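Local coordinates for protein kinase A regulatory subunit, putative (PDB 6FTF) that probably acts as the regulatory subunit of a cAMP-independent protein kinase A, holding a nucleoside analogue in each of its two cyclic nucleotide-binding domains, at residues E184-E198 with H242-T256. Residues are numbered along the deposited sequence; the frame is centred on the assembly and turned at random. Where two conformers were deposited one is given.
Sequences EEFSPGEYIIHYGEE and HRTVADVVATTHVIT. With 7CI (7-cyano-7-deazainosine), chain E.
Thr244 OG1 is held between His194 O and Glu197 N, at the type II turn from His194 to Glu197. It donates to His194 O at 2.6 Å, on a lone pair of that carbonyl, and accepts from Glu197 N at 2.9 Å. With chi1 at 59°, OG1 sits between the backbone N and carbonyl carbon, and CG2 is turned to Ile193 CG2. Thr244 N and O bond to Glu197 O and Gly196 N, so both backbone and side chain clasp the turn.

Arg243 lies along the same turn. Its NE and NH2 grip Gly196 O side-on, NE at 3.0 Å, and one guanidinium face covers the Glu197-Glu198 peptide. NH1 forms a long salt bridge with Glu198 OE2 (3.5 Å), and two waters also join these side chains.

Val248 CG2 lies 4.1 Å from Ile193 CB. Val248 O accepts from both Ile192 N and Ile193 N, a classic beta bulge where the chain turns a corner. Asp247 OD1 takes Tyr195 N in an almost straight bond (178°), while OD2 pairs with Arg215.

Val248 CG2 lies 3.5 Å from O1 of 7-cyano-7-deazainosine, and the amides of Val245 and Ala246 bond weakly to its O4. In this beta-roll, strands 191-193 and 247-250 pair beside the pocket; 181-186 and 254-260 pair farther along. Thr244 OG1, used as donor and acceptor, probably steadies the backbone that presents Val245 and Ala246 to the ligand.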
loop_
_atom_site.group_PDB
_atom_site.type_symbol
_atom_site.label_atom_id
_atom_site.label_comp_id
_atom_site.label_asym_id
_atom_site.label_seq_id
_atom_site.Cartn_x
_atom_site.Cartn_y
_atom_site.Cartn_z
ATOM N N GLU A 184 0.317 13.928 7.000
ATOM C CA GLU A 184 1.377 14.710 7.616
ATOM C C GLU A 184 1.269 16.123 7.084
ATOM O O GLU A 184 1.062 16.324 5.881
ATOM C CB GLU A 184 2.755 14.125 7.310
ATOM C CG GLU A 184 3.841 14.847 8.085
ATOM C CD GLU A 184 5.195 14.173 8.032
ATOM O OE1 GLU A 184 6.100 14.636 8.764
ATOM O OE2 GLU A 184 5.376 13.203 7.268
ATOM N N GLU A 185 1.430 17.092 7.978
ATOM C CA GLU A 185 1.351 18.501 7.637
ATOM C C GLU A 185 2.720 19.150 7.801
ATOM O O GLU A 185 3.543 18.708 8.614
ATOM C CB GLU A 185 0.317 19.224 8.502
ATOM C CG GLU A 185 -1.051 18.574 8.433
ATOM C CD GLU A 185 -2.206 19.456 8.905
ATOM O OE1 GLU A 185 -2.042 20.690 9.047
ATOM O OE2 GLU A 185 -3.303 18.894 9.123
ATOM N N PHE A 186 2.950 20.184 7.003
ATOM C CA PHE A 186 4.227 20.886 6.950
ATOM C C PHE A 186 3.966 22.379 6.923
ATOM O O PHE A 186 3.113 22.853 6.168
ATOM C CB PHE A 186 5.009 20.502 5.694
ATOM C CG PHE A 186 5.327 19.024 5.617
ATOM C CD1 PHE A 186 4.445 18.136 5.021
ATOM C CD2 PHE A 186 6.478 18.507 6.179
ATOM C CE1 PHE A 186 4.730 16.799 4.956
ATOM C CE2 PHE A 186 6.755 17.163 6.123
ATOM C CZ PHE A 186 5.870 16.305 5.519
ATOM N N SER A 187 4.707 23.119 7.735
ATOM C CA SER A 187 4.654 24.568 7.668
ATOM C C SER A 187 5.549 25.071 6.542
ATOM O O SER A 187 6.461 24.372 6.094
ATOM C CB SER A 187 5.075 25.190 8.997
ATOM O OG SER A 187 6.270 24.629 9.484
ATOM N N PRO A 188 5.316 26.299 6.069
ATOM C CA PRO A 188 6.150 26.828 4.988
ATOM C C PRO A 188 7.619 26.758 5.365
ATOM O O PRO A 188 8.011 27.129 6.474
ATOM C CB PRO A 188 5.686 28.284 4.856
ATOM C CG PRO A 188 4.349 28.329 5.444
ATOM C CD PRO A 188 4.284 27.263 6.492
ATOM N N GLY A 189 8.444 26.308 4.438
ATOM C CA GLY A 189 9.869 26.193 4.662
ATOM C C GLY A 189 10.325 24.880 5.253
ATOM O O GLY A 189 11.530 24.621 5.289
ATOM N N GLU A 190 9.408 24.034 5.710
ATOM C CA GLU A 190 9.776 22.700 6.152
ATOM C C GLU A 190 10.036 21.795 4.953
ATOM O O GLU A 190 9.367 21.879 3.909
ATOM C CB GLU A 190 8.712 22.100 7.077
ATOM C CG GLU A 190 8.670 22.831 8.415
ATOM C CD GLU A 190 7.819 22.170 9.465
ATOM O OE1 GLU A 190 6.745 21.637 9.129
ATOM O OE2 GLU A 190 8.219 22.213 10.649
ATOM N N TYR A 191 11.031 20.928 5.105
ATOM C CA TYR A 191 11.401 19.974 4.065
ATOM C C TYR A 191 10.546 18.715 4.208
ATOM O O TYR A 191 10.525 18.067 5.266
ATOM C CB TYR A 191 12.889 19.626 4.142
ATOM C CG TYR A 191 13.816 20.664 3.535
ATOM C CD1 TYR A 191 13.730 22.007 3.878
ATOM C CD2 TYR A 191 14.771 20.292 2.602
ATOM C CE1 TYR A 191 14.572 22.942 3.289
ATOM C CE2 TYR A 191 15.622 21.224 2.033
ATOM C CZ TYR A 191 15.519 22.540 2.386
ATOM O OH TYR A 191 16.330 23.511 1.827
ATOM N N ILE A 192 9.851 18.377 3.138
ATOM C CA ILE A 192 9.107 17.132 3.053
ATOM C C ILE A 192 10.044 15.991 2.698
ATOM O O ILE A 192 9.965 14.904 3.295
ATOM C CB ILE A 192 7.983 17.309 2.015
ATOM C CG1 ILE A 192 7.052 18.446 2.460
ATOM C CG2 ILE A 192 7.225 16.006 1.807
ATOM C CD1 ILE A 192 6.039 18.897 1.442
ATOM N N ILE A 193 10.931 16.226 1.722
ATOM C CA ILE A 193 11.984 15.307 1.312
ATOM C C ILE A 193 13.298 16.078 1.313
ATOM O O ILE A 193 13.355 17.208 0.825
ATOM C CB ILE A 193 11.701 14.704 -0.082
ATOM C CG1 ILE A 193 10.448 13.851 -0.019
ATOM C CG2 ILE A 193 12.901 13.910 -0.585
ATOM C CD1 ILE A 193 9.909 13.387 -1.396
ATOM N N HIS A 194 14.355 15.463 1.853
ATOM C CA HIS A 194 15.713 15.967 1.706
ATOM C C HIS A 194 16.434 15.180 0.624
ATOM O O HIS A 194 16.296 13.958 0.537
ATOM C CB HIS A 194 16.520 15.808 2.998
ATOM C CG HIS A 194 16.262 16.872 4.014
ATOM N ND1 HIS A 194 16.975 18.052 4.060
ATOM C CD2 HIS A 194 15.368 16.930 5.025
ATOM C CE1 HIS A 194 16.536 18.782 5.071
ATOM N NE2 HIS A 194 15.552 18.129 5.666
ATOM N N TYR A 195 17.223 15.891 -0.166
ATOM C CA TYR A 195 18.167 15.292 -1.101
ATOM C C TYR A 195 19.066 14.298 -0.393
ATOM O O TYR A 195 19.513 14.546 0.725
ATOM C CB TYR A 195 19.016 16.442 -1.654
ATOM C CG TYR A 195 20.085 16.058 -2.644
ATOM C CD1 TYR A 195 21.293 15.544 -2.233
ATOM C CD2 TYR A 195 19.895 16.240 -4.009
ATOM C CE1 TYR A 195 22.277 15.201 -3.144
ATOM C CE2 TYR A 195 20.875 15.904 -4.919
ATOM C CZ TYR A 195 22.051 15.392 -4.476
ATOM O OH TYR A 195 23.054 15.064 -5.361
ATOM N N GLY A 196 19.372 13.190 -1.063
ATOM C CA GLY A 196 20.394 12.277 -0.597
ATOM C C GLY A 196 19.957 11.239 0.400
ATOM O O GLY A 196 20.822 10.583 1.001
ATOM N N GLU A 197 18.667 11.003 0.545
ATOM C CA GLU A 197 18.155 10.051 1.522
ATOM C C GLU A 197 17.563 8.830 0.833
ATOM O O GLU A 197 17.380 8.786 -0.368
ATOM C CB GLU A 197 17.167 10.690 2.512
ATOM C CG GLU A 197 15.952 11.408 1.952
ATOM C CD GLU A 197 15.175 12.208 3.051
ATOM O OE1 GLU A 197 15.737 12.347 4.157
ATOM O OE2 GLU A 197 14.026 12.704 2.839
ATOM N N GLU A 198 17.276 7.812 1.645
ATOM C CA GLU A 198 16.813 6.529 1.135
ATOM C C GLU A 198 15.599 6.671 0.245
ATOM O O GLU A 198 15.472 5.971 -0.769
ATOM C CB GLU A 198 16.478 5.626 2.321
ATOM C CG GLU A 198 16.384 4.151 2.017
ATOM C CD GLU A 198 17.742 3.491 1.926
ATOM O OE1 GLU A 198 18.047 2.913 0.861
ATOM O OE2 GLU A 198 18.502 3.561 2.915
ATOM N N HIS A 242 16.785 4.480 -6.517
ATOM C CA HIS A 242 17.927 5.317 -6.159
ATOM C C HIS A 242 17.548 6.214 -4.985
ATOM O O HIS A 242 16.366 6.392 -4.670
ATOM C CB HIS A 242 18.444 6.127 -7.359
ATOM C CG HIS A 242 17.409 7.005 -7.992
ATOM N ND1 HIS A 242 16.941 8.155 -7.400
ATOM C CD2 HIS A 242 16.731 6.890 -9.161
ATOM C CE1 HIS A 242 16.017 8.702 -8.173
ATOM N NE2 HIS A 242 15.873 7.955 -9.250
ATOM N N ARG A 243 18.559 6.784 -4.336
ATOM C CA ARG A 243 18.323 7.738 -3.262
ATOM C C ARG A 243 17.734 9.026 -3.828
ATOM O O ARG A 243 17.766 9.286 -5.020
ATOM C CB ARG A 243 19.616 7.988 -2.476
ATOM C CG ARG A 243 20.131 6.749 -1.750
ATOM C CD ARG A 243 21.382 7.024 -0.958
ATOM N NE ARG A 243 21.144 7.719 0.306
ATOM C CZ ARG A 243 20.919 7.118 1.471
ATOM N NH1 ARG A 243 20.814 5.817 1.559
ATOM N NH2 ARG A 243 20.787 7.847 2.571
ATOM N N THR A 244 17.192 9.857 -2.950
ATOM C CA THR A 244 16.492 11.050 -3.416
ATOM C C THR A 244 17.454 12.022 -4.081
ATOM O O THR A 244 18.584 12.234 -3.630
ATOM C CB THR A 244 15.730 11.729 -2.279
ATOM O OG1 THR A 244 16.656 12.076 -1.264
ATOM C CG2 THR A 244 14.641 10.840 -1.703
ATOM N N VAL A 245 16.988 12.600 -5.174
ATOM C CA VAL A 245 17.784 13.452 -6.033
ATOM C C VAL A 245 17.358 14.900 -5.966
ATOM O O VAL A 245 17.905 15.734 -6.697
ATOM C CB VAL A 245 17.795 12.918 -7.479
ATOM C CG1 VAL A 245 18.630 11.650 -7.553
ATOM C CG2 VAL A 245 16.380 12.611 -7.957
ATOM N N ALA A 246 16.398 15.237 -5.113
ATOM C CA ALA A 246 15.992 16.616 -4.921
ATOM C C ALA A 246 15.424 16.779 -3.526
ATOM O O ALA A 246 14.928 15.819 -2.933
ATOM C CB ALA A 246 14.914 17.014 -5.930
ATOM N N ASP A 247 15.504 18.004 -3.018
ATOM C CA ASP A 247 14.700 18.387 -1.877
ATOM C C ASP A 247 13.298 18.708 -2.370
ATOM O O ASP A 247 13.113 19.201 -3.479
ATOM C CB ASP A 247 15.241 19.648 -1.216
ATOM C CG ASP A 247 16.695 19.541 -0.815
ATOM O OD1 ASP A 247 17.015 18.676 0.016
ATOM O OD2 ASP A 247 17.510 20.371 -1.301
ATOM N N VAL A 248 12.307 18.504 -1.508
ATOM C CA VAL A 248 10.957 19.004 -1.740
ATOM C C VAL A 248 10.572 19.791 -0.503
ATOM O O VAL A 248 10.590 19.243 0.608
ATOM C CB VAL A 248 9.950 17.878 -2.017
ATOM C CG1 VAL A 248 8.593 18.486 -2.278
ATOM C CG2 VAL A 248 10.420 17.023 -3.192
ATOM N N VAL A 249 10.281 21.078 -0.689
ATOM C CA VAL A 249 10.103 22.021 0.411
ATOM C C VAL A 249 8.710 22.630 0.321
ATOM O O VAL A 249 8.297 23.076 -0.751
ATOM C CB VAL A 249 11.173 23.131 0.358
ATOM C CG1 VAL A 249 11.040 24.068 1.555
ATOM C CG2 VAL A 249 12.565 22.515 0.284
ATOM N N ALA A 250 8.003 22.715 1.445
ATOM C CA ALA A 250 6.697 23.375 1.454
ATOM C C ALA A 250 6.867 24.873 1.214
ATOM O O ALA A 250 7.678 25.528 1.870
ATOM C CB ALA A 250 6.008 23.160 2.795
ATOM N N THR A 251 6.128 25.428 0.256
ATOM C CA THR A 251 6.135 26.879 0.056
ATOM C C THR A 251 4.932 27.573 0.687
ATOM O O THR A 251 4.935 28.811 0.786
ATOM C CB THR A 251 6.197 27.253 -1.431
ATOM O OG1 THR A 251 5.000 26.835 -2.092
ATOM C CG2 THR A 251 7.414 26.659 -2.108
ATOM N N THR A 252 3.905 26.837 1.061
ATOM C CA THR A 252 2.784 27.289 1.859
ATOM C C THR A 252 2.649 26.268 2.967
ATOM O O THR A 252 3.425 25.308 3.038
ATOM C CB THR A 252 1.492 27.264 1.029
ATOM O OG1 THR A 252 1.190 25.915 0.628
ATOM C CG2 THR A 252 1.633 28.109 -0.223
ATOM N N HIS A 253 1.670 26.438 3.843
ATOM C CA HIS A 253 1.281 25.294 4.645
ATOM C C HIS A 253 0.850 24.187 3.693
ATOM O O HIS A 253 0.201 24.447 2.676
ATOM C CB HIS A 253 0.139 25.640 5.595
ATOM C CG HIS A 253 -0.144 24.550 6.579
ATOM N ND1 HIS A 253 0.641 24.330 7.693
ATOM C CD2 HIS A 253 -1.087 23.580 6.587
ATOM C CE1 HIS A 253 0.178 23.286 8.355
ATOM N NE2 HIS A 253 -0.875 22.816 7.709
ATOM N N VAL A 254 1.260 22.961 3.996
ATOM C CA VAL A 254 0.988 21.814 3.142
ATOM C C VAL A 254 0.401 20.690 3.976
ATOM O O VAL A 254 0.858 20.415 5.089
ATOM C CB VAL A 254 2.265 21.337 2.424
ATOM C CG1 VAL A 254 2.068 19.961 1.772
ATOM C CG2 VAL A 254 2.712 22.355 1.404
ATOM N N ILE A 255 -0.621 20.040 3.439
ATOM C CA ILE A 255 -1.153 18.813 4.013
ATOM C C ILE A 255 -0.936 17.718 2.986
ATOM O O ILE A 255 -1.285 17.903 1.817
ATOM C CB ILE A 255 -2.647 18.945 4.351
ATOM C CG1 ILE A 255 -2.876 20.098 5.332
ATOM C CG2 ILE A 255 -3.186 17.636 4.925
ATOM C CD1 ILE A 255 -4.335 20.377 5.664
ATOM N N THR A 256 -0.376 16.601 3.418
ATOM C CA THR A 256 -0.125 15.465 2.541
ATOM C C THR A 256 -0.799 14.208 3.070
ATOM O O THR A 256 -1.019 14.047 4.274
ATOM C CB THR A 256 1.380 15.134 2.395
ATOM O OG1 THR A 256 1.917 14.669 3.637
ATOM C CG2 THR A 256 2.181 16.329 1.918
HETATM C C1 7CI E . 10.741 15.054 -7.170
HETATM N N1 7CI E . 11.692 15.372 -8.302
HETATM O O1 7CI E . 11.443 15.064 -5.947
HETATM C C2 7CI E . 11.344 16.017 -9.402
HETATM N N2 7CI E . 10.147 16.551 -9.742
HETATM O O2 7CI E . 8.882 13.644 -6.776
HETATM C C3 7CI E . 10.070 17.246 -10.895
HETATM N N3 7CI E . 11.171 17.332 -11.761
HETATM O O3 7CI E . 10.486 11.614 -6.150
HETATM C C4 7CI E . 12.377 16.765 -11.452
HETATM N N4 7CI E . 16.010 15.015 -10.235
HETATM C C5 7CI E . 12.515 16.098 -10.216
HETATM O O5 7CI E . 13.296 16.858 -12.315
HETATM C C6 7CI E . 13.596 15.426 -9.503
HETATM C C7 7CI E . 13.000 15.014 -8.319
HETATM C C8 7CI E . 14.912 15.208 -9.907
HETATM C C9 7CI E . 10.157 13.690 -7.298
HETATM C C10 7CI E . 11.090 12.878 -6.561
HETATM C C11 7CI E . 11.374 13.781 -5.341
HETATM C C12 7CI E . 12.741 13.471 -4.608
HETATM O O4 7CI E . 13.761 13.340 -5.536
HETATM O O HOH W 1 17.918 22.915 -0.313
HETATM O O HOH W 2 18.820 18.824 2.042
HETATM O O HOH W 3 20.657 3.777 -0.389
HETATM O O HOH W 4 20.937 4.711 4.298
#